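Long-range contact in histone-lysine N-methyltransferase, H3 lysine-9 specific SUVH4 (PDB 4QEO), which methylates histone H3 to place a mark of transcriptional repression, and binds methylated DNA, coupling DNA methylation to histone methylation: residues A[292-306]-A[332-346]. Sequence-based numbering, arbitrary orientation.
Sequences CNCRGSCTDSKKCAC and FECGPHCGCGPKCVN. With ZN (zinc ion), chain F; ZN (zinc ion), chain H; ZN (zinc ion), chain G.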
ATOM      1  N   CYS A 292       2.845 -30.873  -7.474  1.00 51.04           N
ATOM      2  CA  CYS A 292       2.102 -30.954  -8.727  1.00 52.27           C
ATOM      3  C   CYS A 292       2.994 -31.408  -9.881  1.00 40.98           C
ATOM      4  O   CYS A 292       4.221 -31.420  -9.756  1.00 42.42           O
ATOM      5  CB  CYS A 292       1.487 -29.586  -9.048  1.00 39.89           C
ATOM      6  SG  CYS A 292       2.693 -28.259  -9.436  1.00 41.37           S
ATOM      7  N   ASN A 293       2.388 -31.749 -11.013  1.00 45.99           N
ATOM      8  CA  ASN A 293       3.156 -32.287 -12.136  1.00 56.23           C
ATOM      9  C   ASN A 293       3.262 -31.340 -13.327  1.00 52.27           C
ATOM     10  O   ASN A 293       3.623 -31.761 -14.424  1.00 49.86           O
ATOM     11  CB  ASN A 293       2.592 -33.639 -12.594  1.00 69.44           C
ATOM     12  CG  ASN A 293       1.214 -33.517 -13.210  1.00 81.53           C
ATOM     13  OD1 ASN A 293       1.062 -33.039 -14.335  1.00 86.32           O
ATOM     14  ND2 ASN A 293       0.200 -33.957 -12.475  1.00 86.82           N
ATOM     15  N   CYS A 294       2.953 -30.065 -13.111  1.00 50.18           N
ATOM     16  CA  CYS A 294       2.986 -29.083 -14.188  1.00 52.45           C
ATOM     17  C   CYS A 294       4.409 -28.872 -14.698  1.00 55.29           C
ATOM     18  O   CYS A 294       5.371 -29.065 -13.965  1.00 54.47           O
ATOM     19  CB  CYS A 294       2.389 -27.754 -13.708  1.00 48.06           C
ATOM     20  SG  CYS A 294       0.768 -27.923 -12.903  1.00 46.60           S
ATOM     21  N   ARG A 295       4.543 -28.480 -15.957  1.00 58.41           N
ATOM     22  CA  ARG A 295       5.851 -28.145 -16.507  1.00 60.86           C
ATOM     23  C   ARG A 295       6.005 -26.632 -16.661  1.00 57.68           C
ATOM     24  O   ARG A 295       5.089 -25.955 -17.124  1.00 58.48           O
ATOM     25  CB  ARG A 295       6.034 -28.814 -17.868  1.00 69.75           C
ATOM     26  CG  ARG A 295       6.149 -30.329 -17.823  1.00 78.56           C
ATOM     27  CD  ARG A 295       5.851 -30.926 -19.192  1.00 91.22           C
ATOM     28  NE  ARG A 295       6.399 -30.105 -20.269  1.00 97.78           N
ATOM     29  CZ  ARG A 295       7.262 -30.539 -21.182  1.00102.41           C
ATOM     30  NH1 ARG A 295       7.677 -31.798 -21.162  1.00103.20           N
ATOM     31  NH2 ARG A 295       7.705 -29.714 -22.123  1.00104.21           N
ATOM     32  N   GLY A 296       7.164 -26.107 -16.277  1.00 57.55           N
ATOM     33  CA  GLY A 296       7.466 -24.699 -16.469  1.00 58.07           C
ATOM     34  C   GLY A 296       6.820 -23.786 -15.446  1.00 58.25           C
ATOM     35  O   GLY A 296       7.479 -23.343 -14.506  1.00 55.70           O
ATOM     36  N   SER A 297       5.535 -23.489 -15.639  1.00 57.93           N
ATOM     37  CA  SER A 297       4.774 -22.683 -14.682  1.00 55.35           C
ATOM     38  C   SER A 297       3.356 -23.217 -14.511  1.00 56.95           C
ATOM     39  O   SER A 297       2.788 -23.788 -15.435  1.00 65.22           O
ATOM     40  CB  SER A 297       4.733 -21.221 -15.115  1.00 58.58           C
ATOM     41  OG  SER A 297       6.009 -20.621 -14.994  1.00 61.58           O
ATOM     42  N   CYS A 298       2.787 -23.029 -13.324  1.00 50.08           N
ATOM     43  CA  CYS A 298       1.450 -23.537 -13.032  1.00 46.15           C
ATOM     44  C   CYS A 298       0.391 -22.490 -13.374  1.00 47.31           C
ATOM     45  O   CYS A 298       0.350 -21.409 -12.771  1.00 41.87           O
ATOM     46  CB  CYS A 298       1.343 -23.952 -11.571  1.00 37.31           C
ATOM     47  SG  CYS A 298       2.643 -25.141 -11.089  1.00 39.82           S
ATOM     48  N   THR A 299      -0.453 -22.825 -14.347  1.00 52.43           N
ATOM     49  CA  THR A 299      -1.417 -21.882 -14.911  1.00 61.25           C
ATOM     50  C   THR A 299      -2.853 -22.405 -14.876  1.00 65.50           C
ATOM     51  O   THR A 299      -3.799 -21.641 -14.688  1.00 67.55           O
ATOM     52  CB  THR A 299      -1.057 -21.547 -16.368  1.00 62.85           C
ATOM     53  OG1 THR A 299      -0.950 -22.763 -17.123  1.00 69.15           O
ATOM     54  CG2 THR A 299       0.272 -20.811 -16.419  1.00 60.51           C
ATOM     55  N   ASP A 300      -3.018 -23.707 -15.060  1.00 62.12           N
ATOM     56  CA  ASP A 300      -4.357 -24.279 -15.091  1.00 70.03           C
ATOM     57  C   ASP A 300      -4.732 -24.911 -13.762  1.00 70.07           C
ATOM     58  O   ASP A 300      -4.083 -25.852 -13.301  1.00 64.08           O
ATOM     59  CB  ASP A 300      -4.472 -25.298 -16.224  1.00 75.80           C
ATOM     60  CG  ASP A 300      -5.671 -26.215 -16.072  1.00 80.76           C
ATOM     61  OD1 ASP A 300      -6.721 -25.780 -15.550  1.00 83.75           O
ATOM     62  OD2 ASP A 300      -5.558 -27.382 -16.492  1.00 83.21           O
ATOM     63  N   SER A 301      -5.809 -24.406 -13.167  1.00 80.64           N
ATOM     64  CA  SER A 301      -6.299 -24.912 -11.889  1.00 86.07           C
ATOM     65  C   SER A 301      -6.881 -26.327 -11.965  1.00 90.45           C
ATOM     66  O   SER A 301      -7.041 -26.989 -10.937  1.00 92.06           O
ATOM     67  CB  SER A 301      -7.334 -23.956 -11.302  1.00 88.93           C
ATOM     68  OG  SER A 301      -7.892 -24.499 -10.122  1.00 94.02           O
ATOM     69  N   LYS A 302      -7.208 -26.783 -13.173  1.00 92.08           N
ATOM     70  CA  LYS A 302      -7.667 -28.156 -13.363  1.00 94.35           C
ATOM     71  C   LYS A 302      -6.526 -29.132 -13.100  1.00 86.75           C
ATOM     72  O   LYS A 302      -6.605 -29.954 -12.193  1.00 86.70           O
ATOM     73  CB  LYS A 302      -8.218 -28.362 -14.779  1.00102.26           C
ATOM     74  CG  LYS A 302      -9.525 -27.636 -15.066  1.00106.64           C
ATOM     75  CD  LYS A 302     -10.694 -28.338 -14.391  1.00110.98           C
ATOM     76  CE  LYS A 302     -10.792 -29.791 -14.834  1.00113.69           C
ATOM     77  NZ  LYS A 302     -11.662 -30.590 -13.926  1.00115.54           N
ATOM     78  N   LYS A 303      -5.464 -29.028 -13.891  1.00 83.06           N
ATOM     79  CA  LYS A 303      -4.324 -29.936 -13.780  1.00 81.69           C
ATOM     80  C   LYS A 303      -3.597 -29.842 -12.436  1.00 74.17           C
ATOM     81  O   LYS A 303      -3.392 -30.854 -11.758  1.00 72.90           O
ATOM     82  CB  LYS A 303      -3.337 -29.694 -14.929  1.00 85.43           C
ATOM     83  CG  LYS A 303      -3.878 -30.114 -16.290  1.00 92.92           C
ATOM     84  CD  LYS A 303      -3.057 -29.538 -17.435  1.00 95.28           C
ATOM     85  CE  LYS A 303      -3.858 -29.521 -18.737  1.00 98.60           C
ATOM     86  NZ  LYS A 303      -4.072 -30.873 -19.324  1.00 98.99           N
ATOM     87  N   CYS A 304      -3.215 -28.622 -12.062  1.00 64.81           N
ATOM     88  CA  CYS A 304      -2.358 -28.388 -10.903  1.00 56.78           C
ATOM     89  C   CYS A 304      -2.959 -28.748  -9.544  1.00 53.28           C
ATOM     90  O   CYS A 304      -3.916 -28.118  -9.092  1.00 54.17           O
ATOM     91  CB  CYS A 304      -1.908 -26.929 -10.857  1.00 46.64           C
ATOM     92  SG  CYS A 304      -0.729 -26.650  -9.507  1.00 49.85           S
ATOM     93  N   ALA A 305      -2.354 -29.730  -8.883  1.00 47.27           N
ATOM     94  CA  ALA A 305      -2.765 -30.172  -7.550  1.00 49.03           C
ATOM     95  C   ALA A 305      -2.584 -29.096  -6.474  1.00 50.94           C
ATOM     96  O   ALA A 305      -3.285 -29.085  -5.456  1.00 51.70           O
ATOM     97  CB  ALA A 305      -1.990 -31.416  -7.158  1.00 50.90           C
ATOM     98  N   CYS A 306      -1.624 -28.205  -6.674  1.00 43.79           N
ATOM     99  CA  CYS A 306      -1.356 -27.201  -5.651  1.00 44.10           C
ATOM    100  C   CYS A 306      -2.527 -26.195  -5.622  1.00 44.02           C
ATOM    101  O   CYS A 306      -3.015 -25.794  -4.551  1.00 49.23           O
ATOM    102  CB  CYS A 306       0.030 -26.559  -5.864  1.00 36.72           C
ATOM    103  SG  CYS A 306       1.440 -27.790  -5.991  1.00 36.37           S
ATOM    104  N   PHE A 332      -1.029 -22.447  -0.138  1.00 38.60           N
ATOM    105  CA  PHE A 332      -0.309 -23.651  -0.535  1.00 39.86           C
ATOM    106  C   PHE A 332       0.521 -23.386  -1.780  1.00 37.34           C
ATOM    107  O   PHE A 332      -0.001 -23.346  -2.895  1.00 37.78           O
ATOM    108  CB  PHE A 332      -1.275 -24.800  -0.807  1.00 38.55           C
ATOM    109  CG  PHE A 332      -1.938 -25.353   0.427  1.00 43.63           C
ATOM    110  CD1 PHE A 332      -1.312 -26.321   1.196  1.00 48.78           C
ATOM    111  CD2 PHE A 332      -3.199 -24.924   0.801  1.00 47.56           C
ATOM    112  CE1 PHE A 332      -1.929 -26.847   2.324  1.00 49.79           C
ATOM    113  CE2 PHE A 332      -3.822 -25.446   1.927  1.00 51.01           C
ATOM    114  CZ  PHE A 332      -3.185 -26.410   2.687  1.00 51.13           C
ATOM    115  N   GLU A 333       1.815 -23.198  -1.576  1.00 35.45           N
ATOM    116  CA  GLU A 333       2.719 -22.923  -2.671  1.00 32.14           C
ATOM    117  C   GLU A 333       3.306 -24.201  -3.242  1.00 38.83           C
ATOM    118  O   GLU A 333       3.377 -25.237  -2.567  1.00 37.57           O
ATOM    119  CB  GLU A 333       3.851 -22.002  -2.216  1.00 28.58           C
ATOM    120  CG  GLU A 333       3.465 -20.527  -2.174  1.00 28.08           C
ATOM    121  CD  GLU A 333       4.635 -19.605  -1.848  1.00 34.82           C
ATOM    122  OE1 GLU A 333       5.765 -20.095  -1.632  1.00 32.86           O
ATOM    123  OE2 GLU A 333       4.423 -18.379  -1.806  1.00 34.64           O
ATOM    124  N   CYS A 334       3.733 -24.106  -4.493  1.00 40.99           N
ATOM    125  CA  CYS A 334       4.525 -25.152  -5.111  1.00 37.13           C
ATOM    126  C   CYS A 334       5.823 -25.339  -4.319  1.00 35.42           C
ATOM    127  O   CYS A 334       6.352 -24.393  -3.717  1.00 36.78           O
ATOM    128  CB  CYS A 334       4.799 -24.819  -6.579  1.00 32.29           C
ATOM    129  SG  CYS A 334       3.319 -24.880  -7.667  1.00 35.13           S
ATOM    130  N   GLY A 335       6.316 -26.571  -4.301  1.00 34.25           N
ATOM    131  CA  GLY A 335       7.453 -26.919  -3.471  1.00 36.14           C
ATOM    132  C   GLY A 335       8.537 -27.698  -4.196  1.00 33.23           C
ATOM    133  O   GLY A 335       8.573 -27.729  -5.420  1.00 32.51           O
ATOM    134  N   PRO A 336       9.432 -28.329  -3.429  1.00 38.61           N
ATOM    135  CA  PRO A 336      10.627 -29.036  -3.912  1.00 38.27           C
ATOM    136  C   PRO A 336      10.343 -30.153  -4.929  1.00 41.60           C
ATOM    137  O   PRO A 336      11.170 -30.397  -5.816  1.00 35.10           O
ATOM    138  CB  PRO A 336      11.217 -29.626  -2.623  1.00 44.85           C
ATOM    139  CG  PRO A 336      10.786 -28.657  -1.555  1.00 45.21           C
ATOM    140  CD  PRO A 336       9.381 -28.274  -1.955  1.00 41.29           C
ATOM    141  N   HIS A 337       9.200 -30.820  -4.801  1.00 38.35           N
ATOM    142  CA  HIS A 337       8.846 -31.890  -5.727  1.00 39.50           C
ATOM    143  C   HIS A 337       7.932 -31.486  -6.887  1.00 37.35           C
ATOM    144  O   HIS A 337       7.588 -32.333  -7.718  1.00 36.31           O
ATOM    145  CB  HIS A 337       8.258 -33.098  -4.975  1.00 35.20           C
ATOM    146  CG  HIS A 337       9.259 -33.817  -4.135  1.00 36.09           C
ATOM    147  ND1 HIS A 337       9.237 -33.784  -2.757  1.00 38.72           N
ATOM    148  CD2 HIS A 337      10.346 -34.548  -4.476  1.00 35.34           C
ATOM    149  CE1 HIS A 337      10.252 -34.486  -2.286  1.00 37.36           C
ATOM    150  NE2 HIS A 337      10.939 -34.961  -3.309  1.00 41.57           N
ATOM    151  N   CYS A 338       7.513 -30.220  -6.946  1.00 35.14           N
ATOM    152  CA  CYS A 338       6.684 -29.781  -8.065  1.00 35.38           C
ATOM    153  C   CYS A 338       7.494 -29.721  -9.354  1.00 41.03           C
ATOM    154  O   CYS A 338       8.687 -29.416  -9.334  1.00 43.81           O
ATOM    155  CB  CYS A 338       6.027 -28.418  -7.794  1.00 33.71           C
ATOM    156  SG  CYS A 338       4.852 -28.460  -6.425  1.00 36.00           S
ATOM    157  N   GLY A 339       6.832 -29.999 -10.473  1.00 42.15           N
ATOM    158  CA  GLY A 339       7.503 -30.062 -11.757  1.00 42.69           C
ATOM    159  C   GLY A 339       7.840 -28.695 -12.320  1.00 45.68           C
ATOM    160  O   GLY A 339       8.608 -28.587 -13.271  1.00 47.91           O
ATOM    161  N   CYS A 340       7.260 -27.654 -11.723  1.00 40.22           N
ATOM    162  CA  CYS A 340       7.417 -26.287 -12.193  1.00 42.73           C
ATOM    163  C   CYS A 340       8.754 -25.704 -11.766  1.00 44.67           C
ATOM    164  O   CYS A 340       9.315 -26.087 -10.733  1.00 38.99           O
ATOM    165  CB  CYS A 340       6.294 -25.417 -11.631  1.00 41.00           C
ATOM    166  SG  CYS A 340       6.245 -25.413  -9.819  1.00 38.12           S
ATOM    167  N   GLY A 341       9.255 -24.772 -12.568  1.00 42.22           N
ATOM    168  CA  GLY A 341      10.482 -24.059 -12.259  1.00 43.45           C
ATOM    169  C   GLY A 341      10.244 -22.888 -11.325  1.00 45.39           C
ATOM    170  O   GLY A 341       9.105 -22.605 -10.955  1.00 49.30           O
ATOM    171  N   PRO A 342      11.321 -22.185 -10.947  1.00 46.01           N
ATOM    172  CA  PRO A 342      11.243 -21.164  -9.894  1.00 44.32           C
ATOM    173  C   PRO A 342      10.416 -19.958 -10.290  1.00 42.71           C
ATOM    174  O   PRO A 342      10.049 -19.180  -9.417  1.00 35.04           O
ATOM    175  CB  PRO A 342      12.703 -20.747  -9.695  1.00 47.79           C
ATOM    176  CG  PRO A 342      13.370 -21.093 -10.974  1.00 51.24           C
ATOM    177  CD  PRO A 342      12.688 -22.336 -11.466  1.00 47.63           C
ATOM    178  N   LYS A 343      10.121 -19.810 -11.577  1.00 43.09           N
ATOM    179  CA  LYS A 343       9.355 -18.661 -12.043  1.00 44.48           C
ATOM    180  C   LYS A 343       7.859 -18.822 -11.786  1.00 42.05           C
ATOM    181  O   LYS A 343       7.094 -17.881 -11.993  1.00 37.28           O
ATOM    182  CB  LYS A 343       9.600 -18.427 -13.540  1.00 47.63           C
ATOM    183  CG  LYS A 343      10.946 -17.781 -13.867  1.00 54.28           C
ATOM    184  CD  LYS A 343      11.080 -17.523 -15.367  1.00 63.03           C
ATOM    185  CE  LYS A 343      12.469 -17.010 -15.756  1.00 65.00           C
ATOM    186  NZ  LYS A 343      12.669 -17.007 -17.251  1.00 66.06           N
ATOM    187  N   CYS A 344       7.444 -20.011 -11.354  1.00 37.39           N
ATOM    188  CA  CYS A 344       6.021 -20.288 -11.135  1.00 38.76           C
ATOM    189  C   CYS A 344       5.403 -19.239 -10.222  1.00 34.28           C
ATOM    190  O   CYS A 344       5.992 -18.869  -9.203  1.00 32.75           O
ATOM    191  CB  CYS A 344       5.804 -21.686 -10.529  1.00 40.35           C
ATOM    192  SG  CYS A 344       4.058 -22.032 -10.164  1.00 34.55           S
ATOM    193  N   VAL A 345       4.222 -18.752 -10.582  1.00 33.17           N
ATOM    194  CA  VAL A 345       3.598 -17.684  -9.791  1.00 34.89           C
ATOM    195  C   VAL A 345       3.136 -18.240  -8.442  1.00 34.61           C
ATOM    196  O   VAL A 345       3.073 -17.519  -7.433  1.00 35.43           O
ATOM    197  CB  VAL A 345       2.463 -16.993 -10.570  1.00 39.18           C
ATOM    198  CG1 VAL A 345       1.910 -15.797  -9.797  1.00 32.76           C
ATOM    199  CG2 VAL A 345       2.989 -16.522 -11.910  1.00 40.85           C
ATOM    200  N   ASN A 346       2.887 -19.548  -8.411  1.00 31.78           N
ATOM    201  CA  ASN A 346       2.549 -20.192  -7.151  1.00 34.98           C
ATOM    202  C   ASN A 346       3.776 -20.488  -6.279  1.00 33.92           C
ATOM    203  O   ASN A 346       3.689 -21.218  -5.303  1.00 32.68           O
ATOM    204  CB  ASN A 346       1.681 -21.434  -7.353  1.00 39.18           C
ATOM    205  CG  ASN A 346       0.830 -21.743  -6.135  1.00 40.07           C
ATOM    206  OD1 ASN A 346       0.259 -20.845  -5.528  1.00 38.94           O
ATOM    207  ND2 ASN A 346       0.782 -23.011  -5.743  1.00 36.01           N
TER
HETATM  208 ZN    ZN F 802       2.990 -27.322  -7.383  1.00 38.82          ZN
HETATM  209 ZN    ZN H 804       1.192 -26.996 -10.727  1.00 42.36          ZN
HETATM  210 ZN    ZN G 803       4.097 -24.362  -9.685  1.00 36.22          ZN
HETATM  211  O   HOH W   1       2.815 -19.553 -12.849  1.00 38.52           O
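Three cysteine sulfurs, Cys292 SG, Cys298 SG and Cys334 SG, each bridge two zinc ions, so that nine cysteines from 292-306 and 332-346 satisfy three metals with four thiolates apiece. One zinc takes all four ligands from 292-306 (Cys292, Cys294, Cys298, Cys304); the other two are shared. Cys292 and Cys334 with Cys306 and Cys338 hold one, the last two SG atoms 3.5 Å apart; Cys298 and Cys334 with Cys340 and Cys344 hold the other. Within these two segments there is little regular structure, and the metals probably do much of the work of a hydrophobic core: this is the triangular Zn3Cys9 cluster of the pre-SET domain, a domain that, like post-SET, is required for methyltransferase activity although the active site is in SET. Backbone N-H groups steady the sulfurs and would be expected to spread their negative charge. Cys338 SG accepts from Cys292 N at 3.3 Å, nearly straight at 166°, and also from Gly335 N; a chi1 of 177° turns Cys344 SG away from its own N, toward its zinc and Cys298 N, which donates at 3.5 Å. Main-chain bonds tie the outer loops, with Gly339 N giving to Cys292 O at 3.1 Å and Gly341 N to Gly296 O at 3.0 Å. On the side of Cys306, Asn346 ND2 lies 3.6 Å from Cys306 CB while donating to a lone pair of Phe332 O at 3.0 Å and weakly to Cys334 SG. A leucine in its place would probably leave Phe332 O without this donor and strip the bridging thiolate of its weak N-H contact. Beside Cys344, a water donates to Cys298 O and accepts from Val345 N.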